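Local structure of metallopeptidase containing co-catalytic metalloactive site (Shewanella denitrificans OS217, 3B2Y) at residues A[57-62]-A[100-105]; A[77-82]-A[169-174]; A[176-181]-A[246-251]. The protein is a putative zinc-dependent metallopeptidase of the M14 family, probably with metallocarboxypeptidase activity, crystallised here with a nickel ion in its metal site. All blocks are in the same frame, centred on the assembly; numbering follows the deposited sequence.

Overall arrangement
All three contacts bear on one mixed beta sheet, an example of how a sheet can be extended at one edge while its central strands carry the metal site. Contact 1 joins a separate strand pair to the outermost strand 102-106; its centre lies about 25 Å from that of contact 2 and about 28 Å from that of contact 3, away from the metal. Contacts 2 and 3, with centres about 9 Å apart, use the neighbouring parallel strands 165-172 and 242-248 and touch directly. Contact 2 supplies two of the three protein ligands of the nickel, and contact 3 places Glu246, the predicted proton donor/acceptor, with its side chain about 5 Å from the ion.

Contact 1 of 3, residues A[57-62]-A[100-105]; sequences YQSASQ and RVNLSL
Gln58 lays its side chain over the hydroxyl of Ser104, touching it first with CG (3.3 Å to OG) and then with the amide at its end. Beyond CG the chain is extended, chi2 -174°, which brings NE2 up to the hydroxyl to donate a hydrogen bond to Ser104 OG at 2.8 Å, with the acceptor close to the amide plane. Ala161 of helix 155-161 packs on both side chains and Leu157 on Gln58. Next to it the backbones are joined by a single antiparallel hydrogen-bonded pair: Tyr57 N donates to Leu105 O, and Leu105 N returns the bond to Tyr57 O, each at 2.9 Å. Ser104 CA adds a CA-H...O contact to the same Tyr57 oxygen at 3.3 Å. Through this bridge the two-stranded sheet 42-49/52-58 is attached to the outer strand 102-106 of the six-stranded sheet, an arrangement consistent with the eight-stranded mixed sheet of M14 carboxypeptidases. After Gln58 the chains diverge, and Gln62 folds back, chi2 -43°, until its OE1 rests 3.4 Å from Asn102 CB. The two amide planes stand 47° apart, and the Asn102 amide turns to other partners, ND2 donating to Arg63 O. Ser59 OG lies beside the backbone of Asn102 and Leu103, 3.9 Å from Leu103 N; that hydroxyl and Leu103 O are buried without a polar partner in the model.

Contact 2 of 3, residues A[77-82]-A[169-174]; sequences GEEAAG and CHEDVL. With NI (nickel (II) ion), chain C.
Glu79 and His170 converge on the nickel from the two segments with their flat groups strongly turned against each other, carboxylate and imidazole planes 62° apart. Glu79 chelates the ion through both carboxylate oxygens, OE1 at 2.1 Å and OE2 at 2.2 Å, while His170 binds through ND1 at 2.2 Å. Glu79 reaches it along an extended chain, chi2 177°, and the backbone N of Glu171 donates to Glu79 OE1 at 3.2 Å from well above the carboxylate plane. Arg119 donates to Glu79 OE2, and His76 completes the protein ligands, giving the HxxE...H zinc signature of the M14 family, here occupied by nickel.

Glu171, next to His170 on the strand, leaves from the other face, up against the turn that leads into helix 81-92. Glu171 OE2 accepts a hydrogen bond from Ala81 N at 3.0 Å, again from above the carboxylate plane, and the Ala81 methyl lies against the Glu171 carboxylate, CB 3.1 Å from OE2 and almost as near to CD and OE1. Glu171 OE1 meets Arg256 in a salt bridge and the hydroxyl of Thr247. Replacing Glu171 by an alanine would probably leave Ala81 N and the Arg256 charge without their mate and free the turn behind Glu79 to shift. Farther out, Glu78 CG packs across Val173 CB at 3.8 Å, and one water joins Val173 N to Glu78 OE2, which also forms a salt bridge with Arg119. A second water ties Glu79 O to Cys169 O.

A water bound to the nickel is held also by Glu171 O at 2.7 Å. A metal fixed by protein groups yet carrying water is consistent with hydrolysis by a metal-bound water, as in M14 relatives.

Contact 3 of 3, residues A[176-181]-A[246-251]; sequences NETYVY and ETPGQE
The Tyr179 ring carries the aliphatic part of Glu246 on one face: CB sits 3.8 Å from the ring centroid and only 11° off its normal, a CH-pi contact, and Glu246 CG follows over the same face, 3.5 Å from Tyr179 CE2. The side chains run alongside each other in the same direction, the carboxylate and ring planes nearly parallel at 20°. Tyr181 is met differently. Glu246 OE2 lies at its edge, 3.5 Å from Tyr181 CE1, and a water lies at that ring's edge, in its plane. The same water bonds to both tyrosine hydroxyls and, weakly, to Glu246 OE2, while Tyr179 OH also pairs with Asp172 OD2. CG of Tyr179 stands between the backbone N and the carbonyl carbon, chi1 60°, which lays the ring against the Glu246 side chain. Beneath these groups the strands 179-183 and 242-248, antiparallel neighbours in the central sheet of the M14 fold, form a hydrogen-bonded pair at Tyr179 and Glu246. Glu246 N donates to Tyr179 O at 3.0 Å, and Tyr179 N returns a longer bond to Glu246 O. Tyr179 by its face and Tyr181 by its edge thus flank the predicted proton donor/acceptor. Glu246 O is gripped more than once: Thr178 OG1 donates to it from above the carbonyl plane at 2.9 Å, and a further water links it to Glu177 O. At the end of the strand, Pro248 CB lies 3.3 Å from Asn176 C. The Asn176 amide touches Gln250 CB through OD1 at 3.6 Å, and Gln250 NE2 reaches back to Val173 O.

Contact 1 of 3, residues A[57-62]-A[100-105]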
loop_
_atom_site.group_PDB
_atom_site.type_symbol
_atom_site.label_atom_id
_atom_site.label_comp_id
_atom_site.label_asym_id
_atom_site.label_seq_id
_atom_site.Cartn_x
_atom_site.Cartn_y
_atom_site.Cartn_z
ATOM N N TYR A 57 -11.736 4.716 0.850
ATOM C CA TYR A 57 -12.290 5.424 1.985
ATOM C C TYR A 57 -11.674 6.802 2.124
ATOM O O TYR A 57 -10.523 6.945 2.050
ATOM C CB TYR A 57 -12.105 4.652 3.275
ATOM C CG TYR A 57 -12.720 3.322 3.209
ATOM C CD1 TYR A 57 -12.035 2.270 2.707
ATOM C CD2 TYR A 57 -14.025 3.130 3.594
ATOM C CE1 TYR A 57 -12.608 1.038 2.608
ATOM C CE2 TYR A 57 -14.612 1.932 3.498
ATOM C CZ TYR A 57 -13.912 0.882 3.010
ATOM O OH TYR A 57 -14.522 -0.306 2.928
ATOM N N GLN A 58 -12.494 7.797 2.337
ATOM C CA GLN A 58 -12.000 9.181 2.482
ATOM C C GLN A 58 -12.760 9.913 3.563
ATOM O O GLN A 58 -13.806 9.469 3.993
ATOM C CB GLN A 58 -12.182 9.945 1.181
ATOM C CG GLN A 58 -11.582 9.358 -0.046
ATOM C CD GLN A 58 -11.711 10.294 -1.205
ATOM O OE1 GLN A 58 -12.822 10.597 -1.661
ATOM N NE2 GLN A 58 -10.586 10.808 -1.669
ATOM N N SER A 59 -12.237 11.078 3.955
ATOM C CA SER A 59 -12.939 11.969 4.873
ATOM C C SER A 59 -14.251 12.375 4.224
ATOM O O SER A 59 -14.367 12.421 2.978
ATOM C CB SER A 59 -12.115 13.227 5.220
ATOM O OG SER A 59 -10.723 12.947 5.324
ATOM N N ALA A 60 -15.234 12.692 5.066
ATOM C CA ALA A 60 -16.575 13.055 4.579
ATOM C C ALA A 60 -16.517 14.302 3.677
ATOM O O ALA A 60 -17.363 14.470 2.802
ATOM C CB ALA A 60 -17.552 13.259 5.762
ATOM N N SER A 61 -15.503 15.148 3.892
ATOM C CA SER A 61 -15.211 16.291 3.028
ATOM C C SER A 61 -13.699 16.526 2.886
ATOM O O SER A 61 -12.984 16.524 3.883
ATOM C CB SER A 61 -15.830 17.556 3.630
ATOM O OG SER A 61 -17.185 17.343 4.010
ATOM N N GLN A 62 -13.228 16.762 1.662
ATOM C CA GLN A 62 -11.854 17.166 1.446
ATOM C C GLN A 62 -11.753 18.671 1.712
ATOM O O GLN A 62 -12.538 19.459 1.180
ATOM C CB GLN A 62 -11.373 16.858 0.029
ATOM C CG GLN A 62 -11.659 15.441 -0.473
ATOM C CD GLN A 62 -11.381 14.339 0.545
ATOM O OE1 GLN A 62 -10.238 13.944 0.759
ATOM N NE2 GLN A 62 -12.444 13.822 1.154
ATOM N N ARG A 100 -6.305 17.424 10.238
ATOM C CA ARG A 100 -5.095 17.997 9.677
ATOM C C ARG A 100 -4.687 17.430 8.342
ATOM O O ARG A 100 -3.771 17.955 7.727
ATOM C CB ARG A 100 -3.951 17.977 10.685
ATOM C CG ARG A 100 -3.189 16.734 10.839
ATOM C CD ARG A 100 -1.941 17.049 11.693
ATOM N NE ARG A 100 -1.101 15.865 11.743
ATOM C CZ ARG A 100 -1.356 14.799 12.495
ATOM N NH1 ARG A 100 -2.370 14.797 13.356
ATOM N NH2 ARG A 100 -0.554 13.753 12.443
ATOM N N VAL A 101 -5.415 16.419 7.858
ATOM C CA VAL A 101 -5.077 15.770 6.594
ATOM C C VAL A 101 -6.302 15.175 5.924
ATOM O O VAL A 101 -7.197 14.618 6.593
ATOM C CB VAL A 101 -3.943 14.724 6.805
ATOM C CG1 VAL A 101 -4.420 13.611 7.720
ATOM C CG2 VAL A 101 -3.402 14.143 5.445
ATOM N N ASN A 102 -6.371 15.296 4.604
ATOM C CA ASN A 102 -7.385 14.545 3.841
ATOM C C ASN A 102 -6.766 13.200 3.552
ATOM O O ASN A 102 -5.984 13.072 2.635
ATOM C CB ASN A 102 -7.738 15.282 2.562
ATOM C CG ASN A 102 -8.292 16.648 2.817
ATOM O OD1 ASN A 102 -9.212 16.810 3.633
ATOM N ND2 ASN A 102 -7.784 17.647 2.075
ATOM N N LEU A 103 -7.006 12.222 4.400
ATOM C CA LEU A 103 -6.357 10.903 4.211
ATOM C C LEU A 103 -7.329 10.014 3.455
ATOM O O LEU A 103 -8.509 9.920 3.813
ATOM C CB LEU A 103 -5.928 10.267 5.533
ATOM C CG LEU A 103 -5.170 8.910 5.497
ATOM C CD1 LEU A 103 -3.924 9.002 4.595
ATOM C CD2 LEU A 103 -4.714 8.498 6.866
ATOM N N SER A 104 -6.843 9.474 2.348
ATOM C CA SER A 104 -7.596 8.486 1.563
ATOM C C SER A 104 -6.946 7.129 1.692
ATOM O O SER A 104 -5.744 7.042 1.811
ATOM C CB SER A 104 -7.672 8.991 0.148
ATOM O OG SER A 104 -8.440 10.226 0.087
ATOM N N LEU A 105 -7.762 6.072 1.725
ATOM C CA LEU A 105 -7.283 4.690 1.957
ATOM C C LEU A 105 -7.876 3.729 0.913
ATOM O O LEU A 105 -9.036 3.815 0.586
ATOM C CB LEU A 105 -7.700 4.245 3.346
ATOM C CG LEU A 105 -7.240 5.127 4.495
ATOM C CD1 LEU A 105 -8.014 4.773 5.752
ATOM C CD2 LEU A 105 -5.743 4.976 4.667
#

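Contact 2 of 3, residues A[77-82]-A[169-174]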
loop_
_atom_site.group_PDB
_atom_site.type_symbol
_atom_site.label_atom_id
_atom_site.label_comp_id
_atom_site.label_asym_id
_atom_site.label_seq_id
_atom_site.Cartn_x
_atom_site.Cartn_y
_atom_site.Cartn_z
ATOM N N GLY A 77 -1.652 -10.443 -3.944
ATOM C CA GLY A 77 -2.321 -11.211 -2.917
ATOM C C GLY A 77 -1.466 -11.984 -1.959
ATOM O O GLY A 77 -1.896 -12.300 -0.863
ATOM N N GLU A 78 -0.240 -12.278 -2.353
ATOM C CA GLU A 78 0.715 -12.927 -1.439
ATOM C C GLU A 78 1.291 -11.897 -0.426
ATOM O O GLU A 78 1.956 -12.287 0.523
ATOM C CB GLU A 78 1.822 -13.663 -2.210
ATOM C CG GLU A 78 3.082 -12.935 -2.662
ATOM C CD GLU A 78 2.863 -12.025 -3.829
ATOM O OE1 GLU A 78 1.704 -11.617 -4.002
ATOM O OE2 GLU A 78 3.836 -11.676 -4.555
ATOM N N GLU A 79 1.061 -10.604 -0.672
ATOM C CA GLU A 79 1.624 -9.515 0.149
ATOM C C GLU A 79 0.648 -9.057 1.234
ATOM O O GLU A 79 0.333 -7.888 1.353
ATOM C CB GLU A 79 2.023 -8.362 -0.786
ATOM C CG GLU A 79 3.109 -8.842 -1.751
ATOM C CD GLU A 79 3.561 -7.811 -2.803
ATOM O OE1 GLU A 79 3.177 -6.637 -2.675
ATOM O OE2 GLU A 79 4.240 -8.254 -3.797
ATOM N N ALA A 80 0.163 -10.024 2.022
ATOM C CA ALA A 80 -0.995 -9.848 2.917
ATOM C C ALA A 80 -0.757 -8.925 4.129
ATOM O O ALA A 80 -1.720 -8.342 4.701
ATOM C CB ALA A 80 -1.549 -11.231 3.364
ATOM N N ALA A 81 0.505 -8.724 4.501
ATOM C CA ALA A 81 0.843 -7.804 5.582
ATOM C C ALA A 81 0.482 -6.355 5.313
ATOM O O ALA A 81 0.348 -5.545 6.246
ATOM C CB ALA A 81 2.386 -7.885 5.961
ATOM N N GLY A 82 0.352 -5.997 4.040
ATOM C CA GLY A 82 -0.101 -4.652 3.707
ATOM C C GLY A 82 -1.532 -4.340 4.177
ATOM O O GLY A 82 -1.750 -3.455 4.995
ATOM N N CYS A 169 1.910 -0.063 0.172
ATOM C CA CYS A 169 2.501 -1.001 1.103
ATOM C C CYS A 169 2.514 -2.363 0.478
ATOM O O CYS A 169 1.476 -3.051 0.438
ATOM C CB CYS A 169 1.672 -1.017 2.380
ATOM S SG CYS A 169 1.998 0.583 3.257
ATOM N N HIS A 170 3.681 -2.716 -0.016
ATOM C CA HIS A 170 3.987 -4.015 -0.556
ATOM C C HIS A 170 4.872 -4.930 0.315
ATOM O O HIS A 170 5.407 -4.570 1.379
ATOM C CB HIS A 170 4.678 -3.831 -1.928
ATOM C CG HIS A 170 3.753 -3.326 -3.013
ATOM N ND1 HIS A 170 3.434 -4.062 -4.144
ATOM C CD2 HIS A 170 3.128 -2.137 -3.153
ATOM C CE1 HIS A 170 2.603 -3.358 -4.898
ATOM N NE2 HIS A 170 2.417 -2.180 -4.330
ATOM N N GLU A 171 5.061 -6.135 -0.179
ATOM C CA GLU A 171 6.006 -7.028 0.433
ATOM C C GLU A 171 6.803 -7.721 -0.643
ATOM O O GLU A 171 6.332 -7.934 -1.759
ATOM C CB GLU A 171 5.325 -8.096 1.281
ATOM C CG GLU A 171 4.276 -7.652 2.321
ATOM C CD GLU A 171 4.158 -8.689 3.452
ATOM O OE1 GLU A 171 5.039 -8.656 4.353
ATOM O OE2 GLU A 171 3.172 -9.507 3.459
ATOM N N ASP A 172 7.980 -8.132 -0.279
ATOM C CA ASP A 172 8.799 -8.945 -1.156
ATOM C C ASP A 172 8.866 -10.330 -0.506
ATOM O O ASP A 172 9.629 -10.570 0.459
ATOM C CB ASP A 172 10.148 -8.298 -1.355
ATOM C CG ASP A 172 10.970 -8.978 -2.460
ATOM O OD1 ASP A 172 10.823 -10.209 -2.615
ATOM O OD2 ASP A 172 11.756 -8.272 -3.143
ATOM N N VAL A 173 8.107 -11.260 -1.075
ATOM C CA VAL A 173 7.704 -12.477 -0.332
ATOM C C VAL A 173 8.852 -13.390 0.039
ATOM O O VAL A 173 8.803 -14.084 1.051
ATOM C CB VAL A 173 6.580 -13.278 -1.091
ATOM C CG1 VAL A 173 7.121 -13.892 -2.382
ATOM C CG2 VAL A 173 5.996 -14.357 -0.207
ATOM N N LEU A 174 9.881 -13.396 -0.783
ATOM C CA LEU A 174 11.007 -14.272 -0.567
ATOM C C LEU A 174 12.153 -13.604 0.201
ATOM O O LEU A 174 13.138 -14.258 0.600
ATOM C CB LEU A 174 11.458 -14.809 -1.942
ATOM C CG LEU A 174 10.470 -15.606 -2.775
ATOM C CD1 LEU A 174 11.173 -16.257 -3.967
ATOM C CD2 LEU A 174 9.701 -16.665 -1.967
HETATM NI NI NI C . 4.025 -6.183 -4.530
HETATM O O HOH W 1 6.333 -10.537 -3.338
HETATM O O HOH W 2 0.066 -5.497 0.145
HETATM O O HOH W 3 6.247 -6.341 -3.949
HETATM O O HOH W 4 5.255 -5.975 -5.847
#

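Contact 3 of 3, residues A[176-181]-A[246-251]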
loop_
_atom_site.group_PDB
_atom_site.type_symbol
_atom_site.label_atom_id
_atom_site.label_comp_id
_atom_site.label_asym_id
_atom_site.label_seq_id
_atom_site.Cartn_x
_atom_site.Cartn_y
_atom_site.Cartn_z
ATOM N N ASN A 176 14.279 -11.620 3.253
ATOM C CA ASN A 176 14.402 -11.437 4.724
ATOM C C ASN A 176 14.734 -10.005 5.178
ATOM O O ASN A 176 14.626 -9.704 6.365
ATOM C CB ASN A 176 15.462 -12.375 5.310
ATOM C CG ASN A 176 14.992 -13.807 5.364
ATOM O OD1 ASN A 176 14.351 -14.223 6.340
ATOM N ND2 ASN A 176 15.257 -14.550 4.300
ATOM N N GLU A 177 15.114 -9.150 4.228
ATOM C CA GLU A 177 15.529 -7.783 4.465
ATOM C C GLU A 177 14.512 -6.831 3.853
ATOM O O GLU A 177 13.747 -7.230 2.965
ATOM C CB GLU A 177 16.897 -7.549 3.815
ATOM C CG GLU A 177 18.073 -8.222 4.523
ATOM C CD GLU A 177 19.270 -8.366 3.608
ATOM O OE1 GLU A 177 19.071 -8.519 2.368
ATOM O OE2 GLU A 177 20.407 -8.365 4.130
ATOM N N THR A 178 14.487 -5.588 4.350
ATOM C CA THR A 178 13.544 -4.595 3.885
ATOM C C THR A 178 14.127 -3.470 2.994
ATOM O O THR A 178 15.340 -3.164 2.982
ATOM C CB THR A 178 12.816 -3.978 5.096
ATOM O OG1 THR A 178 11.658 -3.264 4.672
ATOM C CG2 THR A 178 13.780 -3.011 5.859
ATOM N N TYR A 179 13.218 -2.823 2.246
ATOM C CA TYR A 179 13.655 -1.702 1.431
ATOM C C TYR A 179 12.436 -0.905 1.032
ATOM O O TYR A 179 11.330 -1.296 1.353
ATOM C CB TYR A 179 14.505 -2.150 0.213
ATOM C CG TYR A 179 13.803 -3.070 -0.734
ATOM C CD1 TYR A 179 13.702 -4.434 -0.472
ATOM C CD2 TYR A 179 13.244 -2.585 -1.915
ATOM C CE1 TYR A 179 13.054 -5.294 -1.352
ATOM C CE2 TYR A 179 12.624 -3.444 -2.821
ATOM C CZ TYR A 179 12.519 -4.798 -2.530
ATOM O OH TYR A 179 11.868 -5.631 -3.418
ATOM N N VAL A 180 12.692 0.237 0.409
ATOM C CA VAL A 180 11.664 1.144 0.003
ATOM C C VAL A 180 11.977 1.709 -1.393
ATOM O O VAL A 180 13.109 2.109 -1.679
ATOM C CB VAL A 180 11.510 2.302 1.000
ATOM C CG1 VAL A 180 12.807 3.192 1.083
ATOM C CG2 VAL A 180 10.357 3.142 0.555
ATOM N N TYR A 181 10.983 1.730 -2.266
ATOM C CA TYR A 181 11.081 2.524 -3.490
ATOM C C TYR A 181 10.643 3.943 -3.180
ATOM O O TYR A 181 9.649 4.129 -2.513
ATOM C CB TYR A 181 10.096 2.010 -4.529
ATOM C CG TYR A 181 10.362 0.654 -5.088
ATOM C CD1 TYR A 181 9.868 -0.493 -4.473
ATOM C CD2 TYR A 181 11.053 0.518 -6.266
ATOM C CE1 TYR A 181 10.084 -1.722 -5.015
ATOM C CE2 TYR A 181 11.258 -0.701 -6.832
ATOM C CZ TYR A 181 10.788 -1.822 -6.217
ATOM O OH TYR A 181 11.047 -3.052 -6.811
ATOM N N GLU A 246 8.526 -2.203 1.024
ATOM C CA GLU A 246 8.617 -3.629 0.782
ATOM C C GLU A 246 9.076 -4.316 2.072
ATOM O O GLU A 246 10.303 -4.314 2.372
ATOM C CB GLU A 246 9.650 -3.902 -0.305
ATOM C CG GLU A 246 9.262 -3.401 -1.702
ATOM C CD GLU A 246 8.292 -4.321 -2.425
ATOM O OE1 GLU A 246 7.915 -5.378 -1.865
ATOM O OE2 GLU A 246 7.900 -3.973 -3.564
ATOM N N THR A 247 8.125 -4.879 2.825
ATOM C CA THR A 247 8.476 -5.741 3.973
ATOM C C THR A 247 8.843 -7.181 3.499
ATOM O O THR A 247 8.344 -7.666 2.461
ATOM C CB THR A 247 7.376 -5.697 5.063
ATOM O OG1 THR A 247 6.092 -5.944 4.478
ATOM C CG2 THR A 247 7.338 -4.298 5.770
ATOM N N PRO A 248 9.749 -7.864 4.221
ATOM C CA PRO A 248 10.218 -9.200 3.854
ATOM C C PRO A 248 9.222 -10.298 4.217
ATOM O O PRO A 248 8.884 -10.452 5.402
ATOM C CB PRO A 248 11.485 -9.368 4.689
ATOM C CG PRO A 248 11.349 -8.381 5.821
ATOM C CD PRO A 248 10.423 -7.328 5.416
ATOM N N GLY A 249 8.796 -11.077 3.231
ATOM C CA GLY A 249 7.762 -12.093 3.469
ATOM C C GLY A 249 8.208 -13.336 4.227
ATOM O O GLY A 249 7.367 -14.154 4.690
ATOM N N GLN A 250 9.525 -13.513 4.321
ATOM C CA GLN A 250 10.093 -14.654 5.024
ATOM C C GLN A 250 10.260 -14.395 6.504
ATOM O O GLN A 250 10.804 -15.223 7.199
ATOM C CB GLN A 250 11.438 -15.052 4.390
ATOM C CG GLN A 250 11.235 -15.639 3.005
ATOM C CD GLN A 250 10.250 -16.781 3.038
ATOM O OE1 GLN A 250 10.477 -17.783 3.734
ATOM N NE2 GLN A 250 9.124 -16.627 2.326
ATOM N N GLU A 251 9.803 -13.238 6.967
ATOM C CA GLU A 251 9.848 -12.869 8.358
ATOM C C GLU A 251 8.463 -13.038 9.010
ATOM O O GLU A 251 7.515 -13.452 8.353
ATOM C CB GLU A 251 10.402 -11.437 8.493
ATOM C CG GLU A 251 11.937 -11.412 8.611
ATOM C CD GLU A 251 12.445 -11.909 9.985
ATOM O OE1 GLU A 251 12.227 -13.090 10.332
ATOM O OE2 GLU A 251 13.064 -11.112 10.732
HETATM O O HOH W 5 11.515 -6.935 1.408
HETATM O O HOH W 6 10.082 -5.044 -5.232
#